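ATP-dependent RNA helicase HrpB (Escherichia coli, PDB 6EUD) hydrolyses ATP to ADP and phosphate as a DExH-box NTPase and binds single-stranded RNA as an RNA helicase. Local coordinates at residues D136-V145 against W370-W380. Residues are numbered along the deposited sequence; the frame is centred on the assembly and turned at random.
Sequences DLALALLLDV and WGCSDPAQMSW
L141 and W370 make the tight end of this contact. Methyl CD2 of L141 sits over the five-membered ring of W370, 3.4 Å from its centroid and 9° off the ring normal. With chi1 at -175°, CG of W370 points away from the backbone N, and the indole extends to the helix. CG2 of V145 meets the benzo end of the same indole, 4.0 Å from CH2 of W370. With only a methyl group in place of the W370 indole, as in alanine, L141 CD2 and V145 CG2 would probably lose the surface they pack on. A second CH-pi contact comes from the neighbouring residue: A140 CB lies over a face of W380, offset toward the rim. L137 CD1 touches CH2 of that ring. W380 is held from its edge, since NE1 donates to P375 O at 2.8 Å, close to the ring plane. M378 is bent at chi2 (-84°) and chi3, and its CE reaches A140 CB at 3.7 Å.

The D144 and S379 side is looser and more polar. No direct hydrogen bond crosses between the segments. One water bridges them, accepting from S379 N at 2.6 Å and donating to A140 O and D144 OD1. D144 OD2 lies at the indole edge, 3.7 Å from W370 NE1.

The contact packs helix 133-145, just after the DEFH box in the DEAD/DEAH-box domain of P-loop NTPase type, against the loop leaving helix 361-370, where G371 ends the helix in a Schellman motif.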
ATOM      1  N   ASP A 136      -3.433  14.233   6.125  1.00 41.85           N
ATOM      2  CA  ASP A 136      -4.100  14.049   4.844  1.00 45.02           C
ATOM      3  C   ASP A 136      -5.572  13.724   5.067  1.00 46.77           C
ATOM      4  O   ASP A 136      -6.462  14.298   4.429  1.00 50.76           O
ATOM      5  CB  ASP A 136      -3.429  12.935   4.044  1.00 47.61           C
ATOM      6  CG  ASP A 136      -2.201  13.416   3.260  1.00 49.81           C
ATOM      7  OD1 ASP A 136      -1.686  14.535   3.514  1.00 50.60           O
ATOM      8  OD2 ASP A 136      -1.730  12.647   2.395  1.00 47.15           O
ATOM      9  N   LEU A 137      -5.826  12.796   5.983  1.00 41.83           N
ATOM     10  CA  LEU A 137      -7.186  12.422   6.314  1.00 38.18           C
ATOM     11  C   LEU A 137      -7.934  13.635   6.875  1.00 40.32           C
ATOM     12  O   LEU A 137      -9.045  13.914   6.443  1.00 45.93           O
ATOM     13  CB  LEU A 137      -7.196  11.254   7.295  1.00 35.48           C
ATOM     14  CG  LEU A 137      -8.594  10.864   7.773  1.00 39.01           C
ATOM     15  CD1 LEU A 137      -9.511  10.634   6.579  1.00 33.29           C
ATOM     16  CD2 LEU A 137      -8.544   9.643   8.682  1.00 32.12           C
ATOM     17  N   ALA A 138      -7.321  14.381   7.794  1.00 39.10           N
ATOM     18  CA  ALA A 138      -7.933  15.633   8.281  1.00 43.71           C
ATOM     19  C   ALA A 138      -8.264  16.602   7.146  1.00 48.86           C
ATOM     20  O   ALA A 138      -9.340  17.181   7.118  1.00 52.35           O
ATOM     21  CB  ALA A 138      -7.029  16.322   9.278  1.00 43.41           C
ATOM     22  N   LEU A 139      -7.337  16.780   6.213  1.00 47.16           N
ATOM     23  CA  LEU A 139      -7.577  17.659   5.075  1.00 49.63           C
ATOM     24  C   LEU A 139      -8.798  17.240   4.246  1.00 53.43           C
ATOM     25  O   LEU A 139      -9.627  18.078   3.901  1.00 57.54           O
ATOM     26  CB  LEU A 139      -6.348  17.717   4.171  1.00 44.63           C
ATOM     27  CG  LEU A 139      -6.523  18.656   2.982  1.00 43.51           C
ATOM     28  CD1 LEU A 139      -6.871  20.038   3.490  1.00 39.90           C
ATOM     29  CD2 LEU A 139      -5.264  18.705   2.137  1.00 36.13           C
ATOM     30  N   ALA A 140      -8.899  15.950   3.930  1.00 50.55           N
ATOM     31  CA  ALA A 140     -10.010  15.412   3.140  1.00 46.48           C
ATOM     32  C   ALA A 140     -11.376  15.598   3.820  1.00 52.54           C
ATOM     33  O   ALA A 140     -12.369  15.959   3.156  1.00 54.49           O
ATOM     34  CB  ALA A 140      -9.773  13.939   2.842  1.00 40.63           C
ATOM     35  N   LEU A 141     -11.426  15.343   5.129  1.00 48.16           N
ATOM     36  CA  LEU A 141     -12.658  15.508   5.896  1.00 45.56           C
ATOM     37  C   LEU A 141     -13.059  16.967   5.934  1.00 48.54           C
ATOM     38  O   LEU A 141     -14.206  17.317   5.675  1.00 55.84           O
ATOM     39  CB  LEU A 141     -12.487  14.967   7.316  1.00 43.97           C
ATOM     40  CG  LEU A 141     -12.265  13.452   7.350  1.00 41.32           C
ATOM     41  CD1 LEU A 141     -11.801  12.988   8.709  1.00 39.67           C
ATOM     42  CD2 LEU A 141     -13.551  12.745   6.970  1.00 37.89           C
ATOM     43  N   LEU A 142     -12.100  17.826   6.234  1.00 48.71           N
ATOM     44  CA  LEU A 142     -12.372  19.256   6.333  1.00 49.92           C
ATOM     45  C   LEU A 142     -12.821  19.894   5.009  1.00 54.64           C
ATOM     46  O   LEU A 142     -13.607  20.837   5.005  1.00 60.66           O
ATOM     47  CB  LEU A 142     -11.136  19.968   6.869  1.00 48.04           C
ATOM     48  CG  LEU A 142     -10.858  19.651   8.333  1.00 49.22           C
ATOM     49  CD1 LEU A 142      -9.471  20.118   8.746  1.00 46.88           C
ATOM     50  CD2 LEU A 142     -11.945  20.275   9.204  1.00 53.00           C
ATOM     51  N   LEU A 143     -12.323  19.387   3.888  1.00 51.96           N
ATOM     52  CA  LEU A 143     -12.779  19.863   2.590  1.00 52.91           C
ATOM     53  C   LEU A 143     -14.216  19.380   2.312  1.00 54.71           C
ATOM     54  O   LEU A 143     -14.949  19.997   1.533  1.00 49.60           O
ATOM     55  CB  LEU A 143     -11.827  19.393   1.492  1.00 52.28           C
ATOM     56  CG  LEU A 143     -10.458  20.090   1.447  1.00 49.25           C
ATOM     57  CD1 LEU A 143      -9.560  19.525   0.339  1.00 42.71           C
ATOM     58  CD2 LEU A 143     -10.642  21.588   1.292  1.00 47.30           C
ATOM     59  N   ASP A 144     -14.623  18.285   2.952  1.00 55.03           N
ATOM     60  CA  ASP A 144     -15.988  17.816   2.785  1.00 61.32           C
ATOM     61  C   ASP A 144     -16.939  18.567   3.706  1.00 65.00           C
ATOM     62  O   ASP A 144     -18.063  18.880   3.308  1.00 73.92           O
ATOM     63  CB  ASP A 144     -16.097  16.317   3.025  1.00 63.51           C
ATOM     64  CG  ASP A 144     -16.065  15.534   1.736  1.00 71.84           C
ATOM     65  OD1 ASP A 144     -15.667  16.107   0.696  1.00 75.09           O
ATOM     66  OD2 ASP A 144     -16.461  14.358   1.751  1.00 77.84           O
ATOM     67  N   VAL A 145     -16.487  18.862   4.924  1.00 60.94           N
ATOM     68  CA  VAL A 145     -17.247  19.709   5.833  1.00 59.72           C
ATOM     69  C   VAL A 145     -17.519  21.073   5.192  1.00 63.35           C
ATOM     70  O   VAL A 145     -18.588  21.654   5.375  1.00 65.78           O
ATOM     71  CB  VAL A 145     -16.512  19.927   7.160  1.00 55.91           C
ATOM     72  CG1 VAL A 145     -17.322  20.853   8.058  1.00 54.16           C
ATOM     73  CG2 VAL A 145     -16.220  18.588   7.849  1.00 51.96           C
ATOM     74  N   TRP A 370     -17.435   7.678   7.979  1.00 47.05           N
ATOM     75  CA  TRP A 370     -17.704   9.028   7.484  1.00 47.75           C
ATOM     76  C   TRP A 370     -18.865   9.001   6.488  1.00 48.17           C
ATOM     77  O   TRP A 370     -19.534  10.013   6.268  1.00 49.11           O
ATOM     78  CB  TRP A 370     -16.443   9.637   6.845  1.00 45.49           C
ATOM     79  CG  TRP A 370     -16.606  11.075   6.415  1.00 49.88           C
ATOM     80  CD1 TRP A 370     -16.531  11.569   5.139  1.00 49.88           C
ATOM     81  CD2 TRP A 370     -16.886  12.201   7.262  1.00 52.88           C
ATOM     82  NE1 TRP A 370     -16.741  12.933   5.140  1.00 50.96           N
ATOM     83  CE2 TRP A 370     -16.956  13.346   6.431  1.00 52.84           C
ATOM     84  CE3 TRP A 370     -17.071  12.356   8.640  1.00 52.60           C
ATOM     85  CZ2 TRP A 370     -17.212  14.622   6.936  1.00 51.53           C
ATOM     86  CZ3 TRP A 370     -17.324  13.624   9.136  1.00 52.63           C
ATOM     87  CH2 TRP A 370     -17.394  14.739   8.287  1.00 51.35           C
ATOM     88  N   GLY A 371     -19.104   7.833   5.899  1.00 47.44           N
ATOM     89  CA  GLY A 371     -20.199   7.659   4.972  1.00 53.92           C
ATOM     90  C   GLY A 371     -19.714   7.552   3.545  1.00 59.20           C
ATOM     91  O   GLY A 371     -20.500   7.479   2.606  1.00 62.43           O
ATOM     92  N   CYS A 372     -18.403   7.541   3.390  1.00 59.72           N
ATOM     93  CA  CYS A 372     -17.773   7.449   2.083  1.00 64.45           C
ATOM     94  C   CYS A 372     -17.773   5.989   1.619  1.00 73.73           C
ATOM     95  O   CYS A 372     -17.254   5.111   2.316  1.00 74.78           O
ATOM     96  CB  CYS A 372     -16.347   8.020   2.153  1.00 56.24           C
ATOM     97  SG  CYS A 372     -15.475   8.181   0.595  1.00128.36           S
ATOM     98  N   SER A 373     -18.362   5.723   0.455  1.00 78.61           N
ATOM     99  CA  SER A 373     -18.418   4.352  -0.055  1.00 82.33           C
ATOM    100  C   SER A 373     -17.153   3.967  -0.837  1.00 84.36           C
ATOM    101  O   SER A 373     -16.800   2.790  -0.907  1.00 85.23           O
ATOM    102  CB  SER A 373     -19.667   4.149  -0.926  1.00 82.84           C
ATOM    103  OG  SER A 373     -19.716   5.069  -2.001  1.00 82.46           O
ATOM    104  N   ASP A 374     -16.472   4.959  -1.408  1.00 86.32           N
ATOM    105  CA  ASP A 374     -15.227   4.726  -2.147  1.00 89.27           C
ATOM    106  C   ASP A 374     -14.241   5.885  -1.946  1.00 77.09           C
ATOM    107  O   ASP A 374     -14.595   7.042  -2.143  1.00 76.30           O
ATOM    108  CB  ASP A 374     -15.532   4.532  -3.638  1.00102.69           C
ATOM    109  CG  ASP A 374     -14.295   4.186  -4.470  1.00110.36           C
ATOM    110  OD1 ASP A 374     -14.293   3.112  -5.110  1.00114.20           O
ATOM    111  OD2 ASP A 374     -13.344   4.996  -4.524  1.00115.03           O
ATOM    112  N   PRO A 375     -12.989   5.573  -1.577  1.00 68.90           N
ATOM    113  CA  PRO A 375     -12.038   6.626  -1.208  1.00 65.64           C
ATOM    114  C   PRO A 375     -11.840   7.694  -2.285  1.00 64.90           C
ATOM    115  O   PRO A 375     -11.501   8.825  -1.957  1.00 63.78           O
ATOM    116  CB  PRO A 375     -10.743   5.846  -0.963  1.00 64.92           C
ATOM    117  CG  PRO A 375     -11.206   4.489  -0.545  1.00 64.55           C
ATOM    118  CD  PRO A 375     -12.412   4.229  -1.404  1.00 67.57           C
ATOM    119  N   ALA A 376     -12.082   7.348  -3.545  1.00 67.89           N
ATOM    120  CA  ALA A 376     -11.907   8.299  -4.643  1.00 71.08           C
ATOM    121  C   ALA A 376     -12.858   9.499  -4.559  1.00 77.16           C
ATOM    122  O   ALA A 376     -12.543  10.573  -5.076  1.00 80.99           O
ATOM    123  CB  ALA A 376     -12.073   7.591  -5.981  1.00 70.65           C
ATOM    124  N   GLN A 377     -14.012   9.317  -3.914  1.00 77.43           N
ATOM    125  CA  GLN A 377     -14.984  10.396  -3.728  1.00 78.00           C
ATOM    126  C   GLN A 377     -14.387  11.603  -3.006  1.00 73.93           C
ATOM    127  O   GLN A 377     -14.772  12.737  -3.262  1.00 78.87           O
ATOM    128  CB  GLN A 377     -16.200   9.901  -2.942  1.00 82.51           C
ATOM    129  CG  GLN A 377     -16.872   8.653  -3.486  1.00 85.81           C
ATOM    130  CD  GLN A 377     -17.764   7.993  -2.442  1.00 89.26           C
ATOM    131  OE1 GLN A 377     -17.930   8.515  -1.339  1.00 89.82           O
ATOM    132  NE2 GLN A 377     -18.340   6.846  -2.784  1.00 90.22           N
ATOM    133  N   MET A 378     -13.450  11.351  -2.098  1.00 68.55           N
ATOM    134  CA  MET A 378     -12.799  12.412  -1.333  1.00 65.30           C
ATOM    135  C   MET A 378     -11.731  13.106  -2.168  1.00 59.85           C
ATOM    136  O   MET A 378     -11.328  12.591  -3.209  1.00 59.89           O
ATOM    137  CB  MET A 378     -12.155  11.844  -0.067  1.00 70.25           C
ATOM    138  CG  MET A 378     -12.996  10.809   0.657  1.00 74.48           C
ATOM    139  SD  MET A 378     -14.196  11.557   1.758  1.00 64.12           S
ATOM    140  CE  MET A 378     -13.097  12.328   2.935  1.00 59.32           C
ATOM    141  N   SER A 379     -11.252  14.254  -1.689  1.00 55.99           N
ATOM    142  CA  SER A 379     -10.149  14.967  -2.331  1.00 54.62           C
ATOM    143  C   SER A 379      -8.818  14.726  -1.613  1.00 56.17           C
ATOM    144  O   SER A 379      -8.575  15.266  -0.535  1.00 58.39           O
ATOM    145  CB  SER A 379     -10.444  16.469  -2.391  1.00 60.85           C
ATOM    146  OG  SER A 379     -11.558  16.751  -3.239  1.00 67.14           O
ATOM    147  N   TRP A 380      -7.959  13.914  -2.219  1.00 51.40           N
ATOM    148  CA  TRP A 380      -6.644  13.621  -1.661  1.00 47.81           C
ATOM    149  C   TRP A 380      -5.551  14.363  -2.401  1.00 49.35           C
ATOM    150  O   TRP A 380      -5.702  14.660  -3.582  1.00 54.67           O
ATOM    151  CB  TRP A 380      -6.370  12.119  -1.721  1.00 41.26           C
ATOM    152  CG  TRP A 380      -7.443  11.379  -1.116  1.00 41.56           C
ATOM    153  CD1 TRP A 380      -8.525  10.860  -1.740  1.00 44.13           C
ATOM    154  CD2 TRP A 380      -7.599  11.099   0.273  1.00 45.20           C
ATOM    155  NE1 TRP A 380      -9.343  10.251  -0.830  1.00 47.56           N
ATOM    156  CE2 TRP A 380      -8.793  10.381   0.417  1.00 47.80           C
ATOM    157  CE3 TRP A 380      -6.831  11.373   1.411  1.00 45.35           C
ATOM    158  CZ2 TRP A 380      -9.245   9.928   1.660  1.00 48.84           C
ATOM    159  CZ3 TRP A 380      -7.279  10.918   2.645  1.00 41.98           C
ATOM    160  CH2 TRP A 380      -8.470  10.207   2.758  1.00 44.21           C
TER
HETATM  161  O   HOH W   1     -12.558  15.452   0.218  1.00 46.32           O